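Local structure of hypothetical protein PA0115 (Pseudomonas aeruginosa, 1XEB) at residues L22-R25 against T26-F29; S116-A119 against H120-A123. The protein probably transfers an acyl group, such as acetyl, from an acyl-coenzyme A to an amine of a substrate not yet identified. All blocks are in the same frame, centred on the assembly; numbering follows the deposited sequence.

Contact 1 of 2, residues L22-R25 against T26-F29; sequences LQLR and TEVF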
# COMPACT_ATOMS: atom_id res chain seq x y z
N LEU A 22 -0.97 -11.78 1.96
CA LEU A 22 -1.29 -12.13 0.59
C LEU A 22 -2.75 -12.55 0.51
O LEU A 22 -3.44 -12.35 -0.50
CB LEU A 22 -0.39 -13.26 0.09
CG LEU A 22 1.07 -12.87 -0.20
CD1 LEU A 22 1.86 -14.12 -0.66
CD2 LEU A 22 1.10 -11.78 -1.28
N GLN A 23 -3.24 -13.12 1.60
CA GLN A 23 -4.62 -13.54 1.61
C GLN A 23 -5.59 -12.36 1.63
O GLN A 23 -6.66 -12.41 1.03
CB GLN A 23 -4.87 -14.43 2.81
CG GLN A 23 -6.16 -15.17 2.72
CD GLN A 23 -7.00 -14.93 3.92
OE1 GLN A 23 -8.08 -14.33 3.83
NE2 GLN A 23 -6.51 -15.38 5.08
N LEU A 24 -5.20 -11.29 2.33
CA LEU A 24 -6.06 -10.10 2.41
C LEU A 24 -6.05 -9.40 1.05
O LEU A 24 -7.10 -8.97 0.53
CB LEU A 24 -5.55 -9.15 3.49
CG LEU A 24 -6.30 -7.81 3.60
CD1 LEU A 24 -7.79 -8.05 3.82
CD2 LEU A 24 -5.72 -7.00 4.75
N ARG A 25 -4.87 -9.31 0.47
CA ARG A 25 -4.69 -8.66 -0.82
C ARG A 25 -5.48 -9.35 -1.93
O ARG A 25 -6.09 -8.70 -2.79
CB ARG A 25 -3.20 -8.59 -1.16
CG ARG A 25 -2.50 -7.41 -0.51
CD ARG A 25 -0.99 -7.55 -0.53
NE ARG A 25 -0.46 -8.01 -1.82
CZ ARG A 25 0.83 -8.16 -2.06
NH1 ARG A 25 1.26 -8.60 -3.24
NH2 ARG A 25 1.70 -7.86 -1.10
N THR A 26 -5.48 -10.68 -1.88
CA THR A 26 -6.18 -11.46 -2.88
C THR A 26 -7.68 -11.31 -2.70
O THR A 26 -8.44 -11.16 -3.67
CB THR A 26 -5.83 -12.96 -2.76
OG1 THR A 26 -4.44 -13.15 -3.00
CG2 THR A 26 -6.62 -13.76 -3.77
N GLU A 27 -8.10 -11.34 -1.44
CA GLU A 27 -9.51 -11.21 -1.14
C GLU A 27 -10.10 -9.92 -1.69
O GLU A 27 -11.19 -9.92 -2.23
CB GLU A 27 -9.72 -11.28 0.37
CG GLU A 27 -11.15 -11.04 0.83
CD GLU A 27 -11.27 -11.17 2.34
OE1 GLU A 27 -11.32 -12.32 2.83
OE2 GLU A 27 -11.27 -10.11 3.02
N VAL A 28 -9.36 -8.82 -1.55
CA VAL A 28 -9.84 -7.54 -2.04
C VAL A 28 -9.54 -7.23 -3.51
O VAL A 28 -10.45 -6.96 -4.27
CB VAL A 28 -9.33 -6.40 -1.15
CG1 VAL A 28 -9.79 -5.05 -1.69
CG2 VAL A 28 -9.87 -6.60 0.26
N PHE A 29 -8.27 -7.27 -3.91
CA PHE A 29 -7.91 -6.96 -5.30
C PHE A 29 -8.29 -8.03 -6.31
O PHE A 29 -8.59 -7.70 -7.45
CB PHE A 29 -6.41 -6.65 -5.41
CG PHE A 29 -5.97 -5.49 -4.57
CD1 PHE A 29 -4.90 -5.61 -3.69
CD2 PHE A 29 -6.68 -4.29 -4.61
CE1 PHE A 29 -4.54 -4.56 -2.85
CE2 PHE A 29 -6.33 -3.24 -3.78
CZ PHE A 29 -5.26 -3.37 -2.89
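Thr26 grips the carbonyl of Leu22 twice, one helical turn back. Its hydroxyl OG1 donates to Leu22 O at 2.8 Å, and its backbone N donates to the same oxygen at 3.0 Å. The two donors come from opposite faces of the carbonyl plane. The hydroxyl is in place because OG1 lies beside its own backbone N, anti to the carbonyl carbon (chi1 -62°). The following bonds keep the i to i+4 pattern: Glu27 N to Gln23 O, Val28 N to Leu24 O and Phe29 N to Arg25 O, the last at 2.8 Å.

All of this lies on helix 15-32, the first helix of the GNAT fold, which packs on the central mixed sheet. Leu24, Val28 and Phe29 touch Val82 of strand 76-83. Leu24 CD1 and Val28 CG2 are 4.4 Å apart.

Arg25 is buried, and its charge is met by residues beyond the helix. NE forms a salt bridge with Glu39 and NH2 one with Asp44. Leu22 CD2 sits over the centre of one guanidinium face, 3.7 Å above its plane. Lower on the same side chain, Arg25 CG approaches Phe29 CE1 at 4.2 Å. On the outer side, Gln23 OE1 and Glu27 OE1 stay 3.9 Å apart, with the amide and carboxylate planes turned 63° to each other.

Contact 2 of 2, residues S116-A119 against H120-A123; sequences SAQA and HLQA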
# COMPACT_ATOMS: atom_id res chain seq x y z
N SER A 116 0.18 4.94 -7.27
CA SER A 116 -0.68 4.84 -8.43
C SER A 116 -2.08 4.87 -7.84
O SER A 116 -2.54 3.88 -7.26
CB SER A 116 -0.43 3.52 -9.14
OG SER A 116 -1.40 3.30 -10.14
N ALA A 117 -2.73 6.01 -7.98
CA ALA A 117 -4.07 6.24 -7.44
C ALA A 117 -5.19 6.06 -8.45
O ALA A 117 -5.01 6.34 -9.63
CB ALA A 117 -4.15 7.64 -6.85
N GLN A 118 -6.34 5.60 -7.98
CA GLN A 118 -7.46 5.46 -8.89
C GLN A 118 -7.82 6.88 -9.37
O GLN A 118 -7.92 7.82 -8.58
CB GLN A 118 -8.65 4.81 -8.20
CG GLN A 118 -8.35 3.44 -7.63
CD GLN A 118 -9.57 2.53 -7.59
OE1 GLN A 118 -10.71 3.00 -7.41
NE2 GLN A 118 -9.35 1.22 -7.75
N ALA A 119 -7.99 7.02 -10.67
CA ALA A 119 -8.31 8.29 -11.29
C ALA A 119 -9.21 9.19 -10.45
O ALA A 119 -8.91 10.38 -10.28
CB ALA A 119 -8.94 8.05 -12.64
N HIS A 120 -10.30 8.64 -9.91
CA HIS A 120 -11.24 9.45 -9.14
C HIS A 120 -10.78 9.95 -7.76
O HIS A 120 -10.87 11.15 -7.48
CB HIS A 120 -12.61 8.75 -9.02
CG HIS A 120 -12.61 7.52 -8.17
ND1 HIS A 120 -12.47 6.25 -8.70
CD2 HIS A 120 -12.73 7.36 -6.83
CE1 HIS A 120 -12.50 5.37 -7.72
NE2 HIS A 120 -12.66 6.01 -6.58
N LEU A 121 -10.31 9.07 -6.88
CA LEU A 121 -9.89 9.55 -5.57
C LEU A 121 -8.58 10.32 -5.66
O LEU A 121 -7.69 10.19 -4.82
CB LEU A 121 -9.77 8.39 -4.56
CG LEU A 121 -9.52 6.96 -5.04
CD1 LEU A 121 -8.24 6.93 -5.84
CD2 LEU A 121 -9.43 6.01 -3.84
N GLN A 122 -8.50 11.17 -6.68
CA GLN A 122 -7.32 11.99 -6.94
C GLN A 122 -7.22 13.17 -5.96
O GLN A 122 -6.12 13.59 -5.60
CB GLN A 122 -7.35 12.47 -8.40
CG GLN A 122 -6.11 13.21 -8.87
CD GLN A 122 -6.18 13.59 -10.36
OE1 GLN A 122 -5.44 14.47 -10.82
NE2 GLN A 122 -7.05 12.92 -11.10
N ALA A 123 -8.37 13.68 -5.51
CA ALA A 123 -8.37 14.80 -4.56
C ALA A 123 -7.98 14.29 -3.17
O ALA A 123 -7.25 14.96 -2.43
CB ALA A 123 -9.75 15.44 -4.50
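Ala117 meets Leu121 where the chain leaves a strand and turns toward a helix. This is a strand-to-helix connection of the GNAT fold: strand 113-118 ends here and helix 122-126 follows. Just before it, Ser116 OG is hydrogen-bonded to Tyr137 OH and Glu139 OE2. The methyl of Ala117 then lies 4.3 Å from Leu121 CD1. Its backbone is tied to Ile145 of the antiparallel neighbour, strand 142-149.

Gln118 touches two side chains of the second segment. Its CB meets Leu121 CD1 at 3.2 Å, and the two side chains cross at a slant. His120 lies beside it as well. The Gln118 and His120 side chains run side by side and point the same way, but their flat ends are turned 79° apart. Gln118 OE1 comes within 3.0 Å of His120 CE1, a carbon, and meets the ring obliquely. The imidazole is brought alongside because His120 CG sits between its own backbone N and carbonyl carbon (chi1 69°).

Ala119 begins the turn. Its backbone is hydrogen-bonded to Pro143, so strand 142-149 still holds the chain here. Its carbonyl faces Gln122, whose CB lies 3.2 Å from Ala119 O. The Gln122 side chain is extended, with CG anti to the backbone N, and its amide reaches back alongside the turn to Ala119. Gln122 NE2 donates to Ala119 O at 3.3 Å, nearly straight at 165°, with the oxygen in the amide plane and the nitrogen in the carbonyl plane.

Overall arrangement
Contact 1 comes first along the chain, on helix 15-32. Contact 2 follows much later, where strand 113-118 passes toward helix 122-126. Their centres are 20 Å apart and their nearest atoms about 7 Å apart, so they do not touch. Both belong to the one GNAT domain, and its mixed sheet relates them. Helix 15-32 packs on strands 59-67 and 76-83. Strand 76-83 pairs in parallel with strand 113-118, which pairs antiparallel with strand 142-149. Residues 22-29 thus cover part of the sheet, while residues 116-123 carry the chain off the end of a strand. Contact 1 is internal to its helix; contact 2 links a strand to the helix that follows it.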